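Local coordinates for putative hydrogenase expression/formation protein hupG (Rhodopseudomonas palustris, PDB 2QSI), which is of unknown function but, as a HupG/HyaE family member of the thioredoxin clan, probably assists in the expression or formation of hydrogenase, at residues D26-H31 with R67-E72; A106-Q109 with S113-A116. All coordinates share one frame; numbering follows the deposited sequence. Where two conformers were deposited one is given.

Contact 1 lies near the middle of the chain, its centre about 6 Å from that of the chain; contact 2 lies far out, about 31 Å from it. Their centres are 33 Å apart, and their nearest atoms are about 19 Å apart. Contact 1 (26-31 with 67-72) belongs to the compact part, where helix 25-30 covers strand 68-73. Contact 2 (106-109 with 113-116) is the turn between strand 92-106 and helix 111-126. Both reach the second subunit. Leu68 of contact 1 packs on Ile118 of that subunit, while Ala106 and Lys107 of contact 2 pack on its Val89. Val89 is also one of the residues lining the dithiothreitol pocket, with Cys90. Neither contact includes a residue of that pocket itself.

Contact 1. Residues D26-H31 with R67-E72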
loop_
_atom_site.group_PDB
_atom_site.type_symbol
_atom_site.label_atom_id
_atom_site.label_comp_id
_atom_site.label_asym_id
_atom_site.label_seq_id
_atom_site.Cartn_x
_atom_site.Cartn_y
_atom_site.Cartn_z
ATOM N N ASP A 26 -9.649 2.266 5.075
ATOM C CA ASP A 26 -8.760 1.135 4.697
ATOM C C ASP A 26 -9.280 0.409 3.479
ATOM O O ASP A 26 -8.551 0.229 2.492
ATOM C CB ASP A 26 -8.579 0.117 5.827
ATOM C CG ASP A 26 -7.782 0.664 6.983
ATOM O OD1 ASP A 26 -7.035 1.645 6.838
ATOM O OD2 ASP A 26 -7.927 0.134 8.069
ATOM N N ASP A 27 -10.533 -0.034 3.549
ATOM C CA ASP A 27 -11.122 -0.768 2.438
ATOM C C ASP A 27 -11.302 0.142 1.208
ATOM O O ASP A 27 -11.130 -0.319 0.069
ATOM C CB ASP A 27 -12.457 -1.447 2.824
ATOM C CG ASP A 27 -12.323 -2.455 3.978
ATOM O OD1 ASP A 27 -11.241 -3.041 4.220
ATOM O OD2 ASP A 27 -13.343 -2.685 4.650
ATOM N N PHE A 28 -11.606 1.429 1.412
ATOM C CA PHE A 28 -11.723 2.351 0.271
ATOM C C PHE A 28 -10.449 2.329 -0.581
ATOM O O PHE A 28 -10.498 2.218 -1.794
ATOM C CB PHE A 28 -12.008 3.796 0.730
ATOM C CG PHE A 28 -12.185 4.732 -0.402
ATOM C CD1 PHE A 28 -13.342 4.708 -1.151
ATOM C CD2 PHE A 28 -11.169 5.602 -0.774
ATOM C CE1 PHE A 28 -13.494 5.550 -2.254
ATOM C CE2 PHE A 28 -11.320 6.442 -1.897
ATOM C CZ PHE A 28 -12.469 6.398 -2.627
ATOM N N ILE A 29 -9.311 2.445 0.080
ATOM C CA ILE A 29 -8.043 2.541 -0.594
ATOM C C ILE A 29 -7.688 1.219 -1.186
ATOM O O ILE A 29 -7.341 1.124 -2.365
ATOM C CB ILE A 29 -6.902 2.973 0.365
ATOM C CG1 ILE A 29 -7.185 4.350 0.899
ATOM C CG2 ILE A 29 -5.546 2.968 -0.376
ATOM C CD1 ILE A 29 -6.124 4.897 1.833
ATOM N N ALA A 30 -7.774 0.190 -0.367
ATOM C CA ALA A 30 -7.175 -1.086 -0.742
ATOM C C ALA A 30 -7.847 -1.649 -2.007
ATOM O O ALA A 30 -7.158 -2.206 -2.884
ATOM C CB ALA A 30 -7.231 -2.055 0.428
ATOM N N HIS A 31 -9.162 -1.435 -2.147
ATOM C CA HIS A 31 -9.922 -1.964 -3.312
ATOM C C HIS A 31 -10.399 -0.942 -4.390
ATOM O O HIS A 31 -11.299 -1.236 -5.203
ATOM C CB HIS A 31 -11.082 -2.778 -2.785
ATOM C CG HIS A 31 -10.667 -3.812 -1.785
ATOM N ND1 HIS A 31 -9.931 -4.924 -2.125
ATOM C CD2 HIS A 31 -10.875 -3.892 -0.450
ATOM C CE1 HIS A 31 -9.712 -5.653 -1.044
ATOM N NE2 HIS A 31 -10.292 -5.056 -0.015
ATOM N N ARG A 67 -6.935 6.983 -13.652
ATOM C CA ARG A 67 -5.763 6.834 -12.768
ATOM C C ARG A 67 -6.059 7.105 -11.298
ATOM O O ARG A 67 -5.395 6.537 -10.447
ATOM C CB ARG A 67 -4.616 7.745 -13.213
ATOM C CG ARG A 67 -4.009 7.444 -14.603
ATOM C CD ARG A 67 -3.414 6.044 -14.742
ATOM N NE ARG A 67 -2.281 5.693 -13.846
ATOM C CZ ARG A 67 -0.993 6.025 -14.045
ATOM N NH1 ARG A 67 -0.606 6.768 -15.089
ATOM N NH2 ARG A 67 -0.069 5.592 -13.193
ATOM N N LEU A 68 -7.087 7.904 -11.028
ATOM C CA LEU A 68 -7.301 8.480 -9.688
ATOM C C LEU A 68 -8.741 8.341 -9.228
ATOM O O LEU A 68 -9.681 8.282 -10.053
ATOM C CB LEU A 68 -6.966 9.972 -9.719
ATOM C CG LEU A 68 -5.578 10.354 -10.185
ATOM C CD1 LEU A 68 -5.481 11.891 -10.310
ATOM C CD2 LEU A 68 -4.526 9.745 -9.241
ATOM N N VAL A 69 -8.905 8.358 -7.911
ATOM C CA VAL A 69 -10.202 8.411 -7.272
ATOM C C VAL A 69 -10.047 9.238 -6.013
ATOM O O VAL A 69 -8.972 9.244 -5.405
ATOM C CB VAL A 69 -10.742 7.032 -6.937
ATOM C CG1 VAL A 69 -9.893 6.365 -5.901
ATOM C CG2 VAL A 69 -12.182 7.146 -6.437
ATOM N N ALA A 70 -11.077 10.005 -5.668
ATOM C CA ALA A 70 -10.964 10.936 -4.542
ATOM C C ALA A 70 -11.875 10.545 -3.401
ATOM O O ALA A 70 -12.942 9.954 -3.595
ATOM C CB ALA A 70 -11.278 12.397 -4.988
ATOM N N ALA A 71 -11.456 10.889 -2.208
ATOM C CA ALA A 71 -12.287 10.839 -1.019
ATOM C C ALA A 71 -11.883 11.976 -0.081
ATOM O O ALA A 71 -10.703 12.285 0.079
ATOM C CB ALA A 71 -12.144 9.520 -0.278
ATOM N N GLU A 72 -12.889 12.551 0.568
ATOM C CA GLU A 72 -12.697 13.574 1.597
ATOM C C GLU A 72 -12.615 12.868 2.938
ATOM O O GLU A 72 -13.354 11.917 3.187
ATOM C CB GLU A 72 -13.850 14.574 1.603
ATOM C CG GLU A 72 -13.686 15.654 2.663
ATOM C CD GLU A 72 -14.659 16.790 2.554
ATOM O OE1 GLU A 72 -15.148 17.086 1.428
ATOM O OE2 GLU A 72 -14.906 17.432 3.604
#
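Phe28 reaches from helix 25-30 to strand 68-73 and carries the contact. Its partners are Val69 and Ala71, whose side chains leave the same side of the strand. CG of Phe28 is anti to the backbone N (chi1 -178°), which extends the ring from the helix toward the strand. The outer part of the ring does the touching. CE2 of Phe28 lies 3.6 Å from CB of Ala71, and CZ of Phe28 lies 3.9 Å from CG2 of Val69. Phe28 and Val69 approach from opposite directions. The methyl groups meet the ring obliquely. CZ of Phe28 also comes within 3.7 Å of the backbone O of Ala70, so the ring end rests on the strand between the two side chains. No hydrogen bond crosses here; the packing is apolar.

The axes of helix 26-30 and strand 68-72 come within 10.5 Å of each other and run nearly antiparallel (167°). Ala70 has its CB on the other side of the strand, against Leu57 and Ile61 of helix 50-62. The strand is thus covered by a helix on each side. Phe28 also touches Thr18 and Val20 of strand 18-20 and Val36 of strand 35-40. Strand 68-73 lies between those two parallel strands. Helix 25-30 connects them in sequence and packs over the middle strand, a beta-alpha-beta crossover consistent with the thioredoxin fold.

Contact 2. Residues A106-Q109 with S113-A116; sequences AKIQ and SYLA
Gln109 and Ser113 meet because each side chain is turned toward the other. In Gln109, CG is anti to the carbonyl carbon (chi1 -61°) and the chain beyond it is extended. In the conformer of Ser113 described here, OG is anti to the backbone N (chi1 179°). The setting is a strand-to-helix turn: segment 106-109 follows strand 92-106, and Ser113 and Tyr114 lie in the first part of helix 111-126. Ser113 OG donates to Gln109 OE1 at 2.8 Å, in the plane of that carbonyl group. The other end of the amide, Gln109 NE2, donates to Ala106 O at 3.0 Å, with an N-H...O angle of 161°. In this conformer the two bonds together hold the amide's rotation; the one from Ser113 reaches across from the helix, while the one to Ala106 stays on the strand side.

The Tyr114 ring lies against the side chain of Gln109. CB of Gln109 sits over one face of its ring, 4.1 Å from the centroid, as a CH-pi contact. CD1 of Ile108 is 3.7 Å from Tyr114 OH. The second subunit also borders this site: its Leu53 packs on Tyr114, and one of its strands pairs antiparallel with Ala106. Tyr114 OH accepts a hydrogen bond from Gln109 N at 3.2 Å, and donates to a water lying in the ring plane at 2.7 Å from OH.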
loop_
_atom_site.group_PDB
_atom_site.type_symbol
_atom_site.label_atom_id
_atom_site.label_comp_id
_atom_site.label_asym_id
_atom_site.label_seq_id
_atom_site.Cartn_x
_atom_site.Cartn_y
_atom_site.Cartn_z
ATOM N N ALA A 106 3.395 -20.335 -4.473
ATOM C CA ALA A 106 2.685 -21.298 -3.639
ATOM C C ALA A 106 3.330 -22.677 -3.718
ATOM O O ALA A 106 3.895 -23.051 -4.746
ATOM C CB ALA A 106 1.220 -21.371 -4.044
ATOM N N LYS A 107 3.242 -23.429 -2.626
ATOM C CA LYS A 107 3.877 -24.739 -2.545
ATOM C C LYS A 107 5.398 -24.617 -2.553
ATOM O O LYS A 107 5.941 -23.536 -2.784
ATOM C CB LYS A 107 3.416 -25.631 -3.700
ATOM C CG LYS A 107 1.910 -25.825 -3.770
ATOM C CD LYS A 107 1.552 -27.114 -4.490
ATOM C CE LYS A 107 1.401 -26.888 -5.986
ATOM N NZ LYS A 107 0.838 -28.083 -6.674
ATOM N N ILE A 108 6.077 -25.729 -2.298
ATOM C CA ILE A 108 7.519 -25.713 -2.082
ATOM C C ILE A 108 8.276 -25.808 -3.402
ATOM O O ILE A 108 8.095 -26.758 -4.165
ATOM C CB ILE A 108 7.965 -26.864 -1.161
ATOM C CG1 ILE A 108 9.447 -26.723 -0.810
ATOM C CG2 ILE A 108 7.694 -28.208 -1.821
ATOM C CD1 ILE A 108 9.812 -25.373 -0.233
ATOM N N GLN A 109 9.123 -24.820 -3.667
ATOM C CA GLN A 109 9.824 -24.731 -4.943
ATOM C C GLN A 109 11.348 -24.775 -4.734
ATOM O O GLN A 109 11.806 -24.736 -3.605
ATOM C CB GLN A 109 9.373 -23.447 -5.641
ATOM C CG GLN A 109 7.825 -23.508 -5.905
ATOM C CD GLN A 109 7.305 -22.394 -6.770
ATOM O OE1 GLN A 109 8.041 -21.826 -7.595
ATOM N NE2 GLN A 109 5.997 -22.094 -6.631
ATOM N N SER A 113 14.085 -21.176 -8.686
ATOM C CA SER A 113 12.730 -20.731 -8.988
ATOM C C SER A 113 12.304 -19.558 -8.085
ATOM O O SER A 113 11.706 -18.574 -8.564
ATOM C CB SER A 113 11.751 -21.912 -8.853
ATOM O OG SER A 113 10.420 -21.510 -9.112
ATOM N N TYR A 114 12.614 -19.650 -6.782
ATOM C CA TYR A 114 12.301 -18.507 -5.886
ATOM C C TYR A 114 13.006 -17.249 -6.368
ATOM O O TYR A 114 12.398 -16.184 -6.497
ATOM C CB TYR A 114 12.682 -18.790 -4.433
ATOM C CG TYR A 114 11.694 -19.687 -3.734
ATOM C CD1 TYR A 114 10.369 -19.258 -3.511
ATOM C CD2 TYR A 114 12.046 -20.962 -3.340
ATOM C CE1 TYR A 114 9.440 -20.092 -2.892
ATOM C CE2 TYR A 114 11.126 -21.806 -2.747
ATOM C CZ TYR A 114 9.819 -21.373 -2.524
ATOM O OH TYR A 114 8.914 -22.206 -1.913
ATOM N N LEU A 115 14.292 -17.375 -6.652
ATOM C CA LEU A 115 15.092 -16.207 -7.085
ATOM C C LEU A 115 14.584 -15.635 -8.406
ATOM O O LEU A 115 14.468 -14.412 -8.545
ATOM C CB LEU A 115 16.569 -16.566 -7.213
ATOM C CG LEU A 115 17.313 -16.972 -5.929
ATOM C CD1 LEU A 115 18.714 -17.406 -6.296
ATOM C CD2 LEU A 115 17.324 -15.880 -4.824
ATOM N N ALA A 116 14.247 -16.509 -9.362
ATOM C CA ALA A 116 13.720 -16.049 -10.661
ATOM C C ALA A 116 12.378 -15.307 -10.498
ATOM O O ALA A 116 12.169 -14.242 -11.098
ATOM C CB ALA A 116 13.576 -17.222 -11.657
HETATM O O HOH W 1 6.356 -21.301 -1.798
#